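PDB 6ACS: ditrans,polycis-undecaprenyl-diphosphate synthase ((2E,6E)-farnesyl-diphosphate specific) from Acinetobacter baumannii, which probably catalyses the magnesium-dependent condensation of eight isopentenyl diphosphates with farnesyl diphosphate to give undecaprenyl diphosphate, precursor of the lipid carrier for cell-wall polysaccharides. Local coordinates for residues 11-17 and 54-60; 99-103 and 174-178; 204-208 and 227-231. All blocks are in the same frame, centred on the assembly; numbering follows the deposited sequence. Where two conformers were deposited one is given.

Contact 1: 11-17 and 54-60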
loop_
_atom_site.group_PDB
_atom_site.type_symbol
_atom_site.label_atom_id
_atom_site.label_comp_id
_atom_site.label_asym_id
_atom_site.label_seq_id
_atom_site.Cartn_x
_atom_site.Cartn_y
_atom_site.Cartn_z
ATOM N N GLN B 11 -2.041 3.104 -16.911
ATOM C CA GLN B 11 -0.983 4.059 -17.235
ATOM C C GLN B 11 0.364 3.614 -16.689
ATOM O O GLN B 11 1.415 3.961 -17.243
ATOM C CB GLN B 11 -1.296 5.442 -16.651
ATOM C CG GLN B 11 -2.728 5.904 -16.837
ATOM C CD GLN B 11 -2.822 7.289 -17.447
ATOM O OE1 GLN B 11 -3.857 7.658 -18.013
ATOM N NE2 GLN B 11 -1.747 8.062 -17.344
ATOM N N HIS B 12 0.348 2.884 -15.584
ATOM C CA HIS B 12 1.566 2.498 -14.890
ATOM C C HIS B 12 1.353 1.099 -14.321
ATOM O O HIS B 12 0.445 0.862 -13.508
ATOM C CB HIS B 12 1.896 3.530 -13.808
ATOM C CG HIS B 12 3.214 3.325 -13.120
ATOM N ND1 HIS B 12 3.721 4.255 -12.238
ATOM C CD2 HIS B 12 4.115 2.310 -13.155
ATOM C CE1 HIS B 12 4.880 3.827 -11.762
ATOM N NE2 HIS B 12 5.137 2.647 -12.293
ATOM N N VAL B 13 2.170 0.166 -14.807
ATOM C CA VAL B 13 2.162 -1.224 -14.368
ATOM C C VAL B 13 3.400 -1.460 -13.525
ATOM O O VAL B 13 4.503 -1.038 -13.893
ATOM C CB VAL B 13 2.155 -2.191 -15.566
ATOM C CG1 VAL B 13 2.240 -3.639 -15.063
ATOM C CG2 VAL B 13 0.912 -1.968 -16.392
ATOM N N ALA B 14 3.225 -2.149 -12.401
ATOM C CA ALA B 14 4.342 -2.552 -11.562
ATOM C C ALA B 14 4.329 -4.063 -11.451
ATOM O O ALA B 14 3.262 -4.668 -11.412
ATOM C CB ALA B 14 4.257 -1.927 -10.168
ATOM N N ILE B 15 5.511 -4.679 -11.386
ATOM C CA ILE B 15 5.607 -6.138 -11.312
ATOM C C ILE B 15 6.591 -6.553 -10.226
ATOM O O ILE B 15 7.748 -6.111 -10.223
ATOM C CB ILE B 15 6.039 -6.760 -12.654
ATOM C CG1 ILE B 15 5.145 -6.264 -13.788
ATOM C CG2 ILE B 15 5.980 -8.290 -12.554
ATOM C CD1 ILE B 15 5.510 -6.866 -15.160
ATOM N N ILE B 16 6.139 -7.427 -9.331
ATOM C CA ILE B 16 7.007 -8.143 -8.403
ATOM C C ILE B 16 7.316 -9.478 -9.054
ATOM O O ILE B 16 6.434 -10.337 -9.174
ATOM C CB ILE B 16 6.331 -8.338 -7.047
ATOM C CG1 ILE B 16 6.029 -6.975 -6.426
ATOM C CG2 ILE B 16 7.214 -9.168 -6.112
ATOM C CD1 ILE B 16 5.225 -7.117 -5.136
ATOM N N MET B 17 8.557 -9.623 -9.505
ATOM C CA MET B 17 9.018 -10.788 -10.250
ATOM C C MET B 17 9.502 -11.795 -9.216
ATOM O O MET B 17 10.597 -11.654 -8.663
ATOM C CB MET B 17 10.129 -10.378 -11.212
ATOM C CG MET B 17 9.754 -9.223 -12.143
ATOM S SD MET B 17 11.120 -8.661 -13.204
ATOM C CE MET B 17 12.223 -7.918 -12.005
ATOM N N VAL B 54 1.176 2.020 -22.509
ATOM C CA VAL B 54 1.478 2.147 -21.084
ATOM C C VAL B 54 2.588 3.174 -20.911
ATOM O O VAL B 54 3.597 3.138 -21.619
ATOM C CB VAL B 54 1.887 0.782 -20.511
ATOM C CG1 VAL B 54 2.314 0.908 -19.035
ATOM C CG2 VAL B 54 0.767 -0.227 -20.655
ATOM N N ARG B 55 2.407 4.104 -19.974
ATOM C CA ARG B 55 3.384 5.176 -19.808
ATOM C C ARG B 55 4.563 4.794 -18.920
ATOM O O ARG B 55 5.640 5.393 -19.042
ATOM C CB ARG B 55 2.714 6.417 -19.222
ATOM C CG ARG B 55 1.664 7.009 -20.142
ATOM C CD ARG B 55 1.124 8.311 -19.596
ATOM N NE ARG B 55 0.526 9.128 -20.650
ATOM C CZ ARG B 55 1.206 9.976 -21.418
ATOM N NH1 ARG B 55 2.518 10.120 -21.259
ATOM N NH2 ARG B 55 0.575 10.681 -22.350
ATOM N N ALA B 56 4.379 3.835 -18.010
ATOM C CA ALA B 56 5.428 3.483 -17.065
ATOM C C ALA B 56 5.302 2.016 -16.680
ATOM O O ALA B 56 4.199 1.518 -16.462
ATOM C CB ALA B 56 5.360 4.345 -15.800
ATOM N N LEU B 57 6.440 1.343 -16.606
ATOM C CA LEU B 57 6.542 -0.032 -16.127
ATOM C C LEU B 57 7.655 -0.069 -15.098
ATOM O O LEU B 57 8.783 0.337 -15.401
ATOM C CB LEU B 57 6.850 -0.996 -17.281
ATOM C CG LEU B 57 7.182 -2.429 -16.882
ATOM C CD1 LEU B 57 5.961 -3.096 -16.227
ATOM C CD2 LEU B 57 7.650 -3.191 -18.117
ATOM N N THR B 58 7.344 -0.530 -13.888
ATOM C CA THR B 58 8.303 -0.549 -12.782
ATOM C C THR B 58 8.411 -1.970 -12.238
ATOM O O THR B 58 7.390 -2.572 -11.890
ATOM C CB THR B 58 7.859 0.424 -11.673
ATOM O OG1 THR B 58 7.723 1.748 -12.229
ATOM C CG2 THR B 58 8.853 0.425 -10.503
ATOM N N VAL B 59 9.631 -2.508 -12.155
ATOM C CA VAL B 59 9.805 -3.920 -11.822
ATOM C C VAL B 59 10.753 -4.096 -10.638
ATOM O O VAL B 59 11.683 -3.308 -10.424
ATOM C CB VAL B 59 10.289 -4.733 -13.046
ATOM C CG1 VAL B 59 9.329 -4.537 -14.209
ATOM C CG2 VAL B 59 11.694 -4.356 -13.412
ATOM N N PHE B 60 10.510 -5.173 -9.888
ATOM C CA PHE B 60 11.149 -5.477 -8.605
ATOM C C PHE B 60 11.509 -6.958 -8.599
ATOM O O PHE B 60 10.609 -7.807 -8.614
ATOM C CB PHE B 60 10.164 -5.201 -7.475
ATOM C CG PHE B 60 10.721 -5.361 -6.086
ATOM C CD1 PHE B 60 12.043 -5.085 -5.812
ATOM C CD2 PHE B 60 9.893 -5.778 -5.049
ATOM C CE1 PHE B 60 12.534 -5.210 -4.517
ATOM C CE2 PHE B 60 10.376 -5.909 -3.751
ATOM C CZ PHE B 60 11.697 -5.623 -3.488
#
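His12 reaches across to Thr58, two places further along the neighbouring strand than its own partner Ala56. The imidazole NE2 of His12 is hydrogen-bonded to Thr58 OG1 at 2.7 Å. CG of His12 is anti to the backbone N (chi1 -174°), which lays the ring over Ala56. Ala56 CB sits over one ring face in a CH-pi contact, 3.6 Å from the His12 ring centroid. ND1 of the same ring bonds to Pro179 O, so both ring nitrogens are engaged and the rotation of the ring is fixed. Strands 12-17 and 56-60 run parallel, their axes 4.7 Å apart. Val13 N bonds to Ala56 O and Val13 O takes Thr58 N; Ile15 repeats this with Thr58 O and Phe60 N. Met17 N closes the series on Phe60 O. On the Leu57 face the side chains that meet are apolar. Leu57 CD1 lies 3.9 Å from Val13 CG1 and equally far from Ile15 CD1. Further on, the bent Met17 chain brings CE to 3.9 Å from Val59 CG2.

The start of the pair is looser. Gln11 O receives Arg55 N at 2.9 Å and, weakly, Ala56 N. The Gln11 and Arg55 side chains merely run side by side, Gln11 NE2 being 3.7 Å from Arg55 CD, and Arg55 is exposed.

These are two central strands of the parallel sheet of the cis-prenyltransferase fold. Ile16 lies near Arg186, a predicted substrate-binding residue. The two strands form a beta-alpha-beta crossover through helix 42-52, which packs on Ile15, Leu57 and Val59. Strand 183-186 bonds to the other edge of 12-17, and strand 129-134 lies beside 56-61.

Contact 2: 99-103 and 174-178; sequences LRFIG and SLNDL
In one of its two conformers, Arg100 meets Asp177 in a two-pronged salt bridge. The Arg100 chain bends at chi3 (-62°), which turns its guanidinium toward Asp177. Arg100 NH1 gives a nearly straight bond to Asp177 OD1, 2.8 Å long and 173° at the hydrogen. Asp177 OD1 lies in the guanidinium plane and accepts on its syn lone pair. The second prong is longer, with Arg100 NH2 3.2 Å from Asp177 OD2 and tilted out of the carboxylate plane. The two flat groups are nearly coplanar. Leu178 CD1 rests a methyl over one face of the guanidinium. Asp177 is exposed, so the ion pair faces solvent.

Residues 99-102 lie on strand 97-102, an outermost strand of the parallel sheet within this chain. The other partner is a type I turn, closed by Leu178 N bonding to Leu175 O. The turn lies in the loop before strand 183-186, over one face of the sheet.

The apolar contacts lie further in. Leu175 CD2 touches Arg100 CD at 3.5 Å and Ile102 CG2 at 3.7 Å.

In one conformer of Ser174, a water accepts from Gly103 N and donates to the Ser174 hydroxyl OG, which also bonds to Asp142 OD1.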
loop_
_atom_site.group_PDB
_atom_site.type_symbol
_atom_site.label_atom_id
_atom_site.label_comp_id
_atom_site.label_asym_id
_atom_site.label_seq_id
_atom_site.Cartn_x
_atom_site.Cartn_y
_atom_site.Cartn_z
ATOM N N LEU B 99 15.172 4.735 -19.266
ATOM C CA LEU B 99 15.509 3.865 -18.149
ATOM C C LEU B 99 15.693 4.680 -16.875
ATOM O O LEU B 99 16.323 5.744 -16.887
ATOM C CB LEU B 99 16.789 3.089 -18.460
ATOM C CG LEU B 99 17.155 1.887 -17.596
ATOM C CD1 LEU B 99 15.976 0.937 -17.462
ATOM C CD2 LEU B 99 18.347 1.183 -18.213
ATOM N N ARG B 100 15.152 4.164 -15.769
ATOM C CA ARG B 100 15.268 4.806 -14.469
ATOM C C ARG B 100 15.540 3.740 -13.415
ATOM O O ARG B 100 15.182 2.574 -13.589
ATOM C CB ARG B 100 13.979 5.581 -14.148
ATOM C CG ARG B 100 14.078 6.473 -12.935
ATOM C CD ARG B 100 12.767 7.202 -12.638
ATOM N NE ARG B 100 12.348 8.102 -13.707
ATOM C CZ ARG B 100 11.456 9.077 -13.553
ATOM N NH1 ARG B 100 10.894 9.283 -12.367
ATOM N NH2 ARG B 100 11.124 9.845 -14.583
ATOM N N PHE B 101 16.197 4.139 -12.325
ATOM C CA PHE B 101 16.451 3.228 -11.220
ATOM C C PHE B 101 15.954 3.871 -9.937
ATOM O O PHE B 101 16.104 5.083 -9.748
ATOM C CB PHE B 101 17.940 2.892 -11.120
ATOM C CG PHE B 101 18.489 2.307 -12.380
ATOM C CD1 PHE B 101 19.012 3.133 -13.363
ATOM C CD2 PHE B 101 18.411 0.938 -12.613
ATOM C CE1 PHE B 101 19.497 2.603 -14.551
ATOM C CE2 PHE B 101 18.895 0.391 -13.809
ATOM C CZ PHE B 101 19.434 1.229 -14.771
ATOM N N ILE B 102 15.311 3.072 -9.084
ATOM C CA ILE B 102 14.916 3.566 -7.767
ATOM C C ILE B 102 15.502 2.649 -6.707
ATOM O O ILE B 102 15.777 1.469 -6.957
ATOM C CB ILE B 102 13.390 3.674 -7.580
ATOM C CG1 ILE B 102 12.750 2.309 -7.835
ATOM C CG2 ILE B 102 12.817 4.772 -8.499
ATOM C CD1 ILE B 102 11.221 2.311 -7.670
ATOM N N GLY B 103 15.710 3.209 -5.520
ATOM C CA GLY B 103 16.299 2.482 -4.419
ATOM C C GLY B 103 17.496 3.206 -3.848
ATOM O O GLY B 103 17.910 4.266 -4.317
ATOM N N SER B 174 9.753 8.445 -4.450
ATOM C CA SER B 174 10.208 8.066 -5.791
ATOM C C SER B 174 9.048 8.023 -6.790
ATOM O O SER B 174 7.896 7.725 -6.441
ATOM C CB SER B 174 10.906 6.694 -5.764
ATOM O OG SER B 174 11.880 6.624 -4.748
ATOM N N LEU B 175 9.363 8.352 -8.054
ATOM C CA LEU B 175 8.439 8.267 -9.192
ATOM C C LEU B 175 7.266 9.243 -9.094
ATOM O O LEU B 175 6.214 9.020 -9.708
ATOM C CB LEU B 175 7.911 6.836 -9.388
ATOM C CG LEU B 175 9.043 5.798 -9.526
ATOM C CD1 LEU B 175 8.466 4.448 -9.896
ATOM C CD2 LEU B 175 10.085 6.259 -10.546
ATOM N N ASN B 176 7.420 10.346 -8.363
ATOM C CA ASN B 176 6.293 11.257 -8.213
ATOM C C ASN B 176 5.970 12.012 -9.495
ATOM O O ASN B 176 4.913 12.643 -9.565
ATOM C CB ASN B 176 6.533 12.257 -7.079
ATOM C CG ASN B 176 7.732 13.147 -7.319
ATOM O OD1 ASN B 176 7.664 14.100 -8.115
ATOM N ND2 ASN B 176 8.827 12.880 -6.603
ATOM N N ASP B 177 6.855 12.007 -10.484
ATOM C CA ASP B 177 6.550 12.684 -11.739
ATOM C C ASP B 177 5.903 11.746 -12.748
ATOM O O ASP B 177 5.634 12.162 -13.880
ATOM C CB ASP B 177 7.816 13.317 -12.324
ATOM C CG ASP B 177 8.907 12.297 -12.606
ATOM O OD1 ASP B 177 9.053 11.324 -11.832
ATOM O OD2 ASP B 177 9.667 12.514 -13.562
ATOM N N LEU B 178 5.679 10.496 -12.374
ATOM C CA LEU B 178 4.993 9.525 -13.214
ATOM C C LEU B 178 3.587 9.294 -12.680
ATOM O O LEU B 178 3.296 9.617 -11.522
ATOM C CB LEU B 178 5.764 8.198 -13.248
ATOM C CG LEU B 178 7.182 8.252 -13.822
ATOM C CD1 LEU B 178 7.840 6.879 -13.720
ATOM C CD2 LEU B 178 7.175 8.734 -15.276
HETATM O O HOH W 1 14.772 5.997 -5.371
#

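Contact 3: 204-208 and 227-231. With IPA (isopropyl alcohol), chain G.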
loop_
_atom_site.group_PDB
_atom_site.type_symbol
_atom_site.label_atom_id
_atom_site.label_comp_id
_atom_site.label_asym_id
_atom_site.label_seq_id
_atom_site.Cartn_x
_atom_site.Cartn_y
_atom_site.Cartn_z
ATOM N N ALA B 204 -3.732 0.963 -6.571
ATOM C CA ALA B 204 -3.508 0.001 -7.649
ATOM C C ALA B 204 -4.430 -1.208 -7.530
ATOM O O ALA B 204 -4.682 -1.715 -6.427
ATOM C CB ALA B 204 -2.059 -0.497 -7.644
ATOM N N GLU B 205 -4.930 -1.677 -8.675
ATOM C CA GLU B 205 -5.483 -3.027 -8.717
ATOM C C GLU B 205 -4.350 -4.016 -8.531
ATOM O O GLU B 205 -3.297 -3.883 -9.149
ATOM C CB GLU B 205 -6.158 -3.309 -10.060
ATOM C CG GLU B 205 -7.442 -2.507 -10.266
ATOM C CD GLU B 205 -8.572 -3.054 -9.396
ATOM O OE1 GLU B 205 -8.432 -4.185 -8.867
ATOM O OE2 GLU B 205 -9.602 -2.369 -9.259
ATOM N N LEU B 206 -4.586 -5.038 -7.722
ATOM C CA LEU B 206 -3.561 -6.012 -7.375
ATOM C C LEU B 206 -3.905 -7.324 -8.066
ATOM O O LEU B 206 -5.020 -7.827 -7.919
ATOM C CB LEU B 206 -3.486 -6.197 -5.861
ATOM C CG LEU B 206 -3.279 -4.876 -5.105
ATOM C CD1 LEU B 206 -3.233 -5.149 -3.624
ATOM C CD2 LEU B 206 -1.981 -4.160 -5.569
ATOM N N TYR B 207 -2.963 -7.854 -8.838
ATOM C CA TYR B 207 -3.177 -9.067 -9.615
ATOM C C TYR B 207 -2.167 -10.106 -9.159
ATOM O O TYR B 207 -0.960 -9.894 -9.299
ATOM C CB TYR B 207 -3.033 -8.773 -11.105
ATOM C CG TYR B 207 -3.225 -9.992 -11.975
ATOM C CD1 TYR B 207 -4.497 -10.361 -12.397
ATOM C CD2 TYR B 207 -2.139 -10.758 -12.391
ATOM C CE1 TYR B 207 -4.682 -11.456 -13.205
ATOM C CE2 TYR B 207 -2.317 -11.861 -13.204
ATOM C CZ TYR B 207 -3.594 -12.204 -13.597
ATOM O OH TYR B 207 -3.794 -13.298 -14.403
ATOM N N PHE B 208 -2.655 -11.212 -8.604
ATOM C CA PHE B 208 -1.794 -12.268 -8.090
ATOM C C PHE B 208 -1.896 -13.499 -8.983
ATOM O O PHE B 208 -2.992 -13.865 -9.415
ATOM C CB PHE B 208 -2.195 -12.614 -6.659
ATOM C CG PHE B 208 -2.035 -11.457 -5.701
ATOM C CD1 PHE B 208 -0.792 -11.127 -5.215
ATOM C CD2 PHE B 208 -3.125 -10.674 -5.347
ATOM C CE1 PHE B 208 -0.625 -10.040 -4.339
ATOM C CE2 PHE B 208 -2.965 -9.587 -4.478
ATOM C CZ PHE B 208 -1.724 -9.278 -3.979
ATOM N N VAL B 227 -7.999 -8.644 -17.356
ATOM C CA VAL B 227 -8.630 -8.672 -16.034
ATOM C C VAL B 227 -8.704 -7.262 -15.461
ATOM O O VAL B 227 -9.736 -6.847 -14.919
ATOM C CB VAL B 227 -7.869 -9.631 -15.100
ATOM C CG1 VAL B 227 -8.383 -9.509 -13.654
ATOM C CG2 VAL B 227 -8.031 -11.076 -15.589
ATOM N N PHE B 228 -7.605 -6.513 -15.569
ATOM C CA PHE B 228 -7.578 -5.127 -15.115
ATOM C C PHE B 228 -8.683 -4.307 -15.763
ATOM O O PHE B 228 -9.376 -3.528 -15.095
ATOM C CB PHE B 228 -6.221 -4.500 -15.435
ATOM C CG PHE B 228 -6.186 -3.014 -15.223
ATOM C CD1 PHE B 228 -5.969 -2.494 -13.957
ATOM C CD2 PHE B 228 -6.394 -2.134 -16.285
ATOM C CE1 PHE B 228 -5.937 -1.117 -13.753
ATOM C CE2 PHE B 228 -6.379 -0.760 -16.089
ATOM C CZ PHE B 228 -6.144 -0.248 -14.807
ATOM N N SER B 229 -8.854 -4.454 -17.077
ATOM C CA SER B 229 -9.897 -3.674 -17.739
ATOM C C SER B 229 -11.277 -4.010 -17.180
ATOM O O SER B 229 -12.086 -3.106 -16.901
ATOM C CB SER B 229 -9.860 -3.908 -19.249
ATOM O OG SER B 229 -10.856 -3.127 -19.890
ATOM N N GLY B 230 -11.566 -5.304 -17.006
ATOM C CA GLY B 230 -12.863 -5.676 -16.447
ATOM C C GLY B 230 -13.073 -5.144 -15.035
ATOM O O GLY B 230 -14.179 -4.735 -14.659
ATOM N N ARG B 231 -12.013 -5.143 -14.225
ATOM C CA ARG B 231 -12.166 -4.620 -12.870
ATOM C C ARG B 231 -12.404 -3.119 -12.876
ATOM O O ARG B 231 -13.150 -2.601 -12.040
ATOM C CB ARG B 231 -10.940 -4.944 -12.035
ATOM C CG ARG B 231 -10.805 -6.424 -11.732
ATOM C CD ARG B 231 -9.522 -6.592 -10.979
ATOM N NE ARG B 231 -9.155 -7.973 -10.728
ATOM C CZ ARG B 231 -7.993 -8.298 -10.179
ATOM N NH1 ARG B 231 -7.136 -7.325 -9.850
ATOM N NH2 ARG B 231 -7.689 -9.565 -9.973
HETATM C C1 IPA G . -8.304 -13.344 -12.740
HETATM C C2 IPA G . -7.251 -14.255 -12.124
HETATM C C3 IPA G . -6.611 -13.563 -10.924
HETATM O O2 IPA G . -6.273 -14.552 -13.096
HETATM O O HOH W 2 -5.719 -11.372 -8.775
#
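Arg231 of helix 218-235 gives a hydrogen bond to the strand backbone: its NH1 lies 2.9 Å from Leu206 O. The donor stands well above the carbonyl plane, 59° out of it. The chain of Arg231 is extended from CG to NE, which carries the guanidinium from the helix to the strand.

A water accepts from both Phe208 N and Arg231 NH2, the latter at 2.9 Å. An isopropyl alcohol, probably from the crystallisation liquor, bonds through O2 to Tyr207 OH and also to His223 NE2.

Arg231 NH1 also makes a long salt bridge, 3.5 Å, to Glu205 OE1. The two planes are 54° apart, so the groups do not lie flat together. Glu205 bends at chi2 (-73°), bringing OE1 across the Arg231 chain, near CD. The stronger partner of Glu205 is Arg192 of the second subunit, whose NH1 forms a salt bridge with OE2.

The apolar contacts flank these bonds. Glu205 CG packs 4.0 Å from Phe228 CD1, and Tyr207 CE1 lies 4.1 Å from Val227 CG2. The alcohol rests against Val227.

Arg231 also makes a cation-pi contact with Phe191 of the second subunit. Glu205 is a predicted magnesium ligand, and Arg192 is predicted to bind substrate. The charged network therefore ties helix and strand to the dimer interface, and is consistent with a metal and diphosphate site completed across the two subunits.

Overall arrangement
All three contacts reach the same parallel sheet, at different places. Contact 1 is core: two central strands joined by backbone bonds, with apolar side chains on one face and the histidine-threonine pair on the other. Contact 2 touches it directly, as Leu175 packs on His12 and Thr58 and Leu178 on Ala56. It is only partly buried and fastens a loop over the sheet, ending in a salt bridge at the surface. Contact 3 lies on the strand that is outermost within this chain, at the opposite side of the sheet, about 22 Å from contact 2 between centres. It is buried too, but its charges meet the second subunit, and one of them, Glu205, is a predicted magnesium ligand.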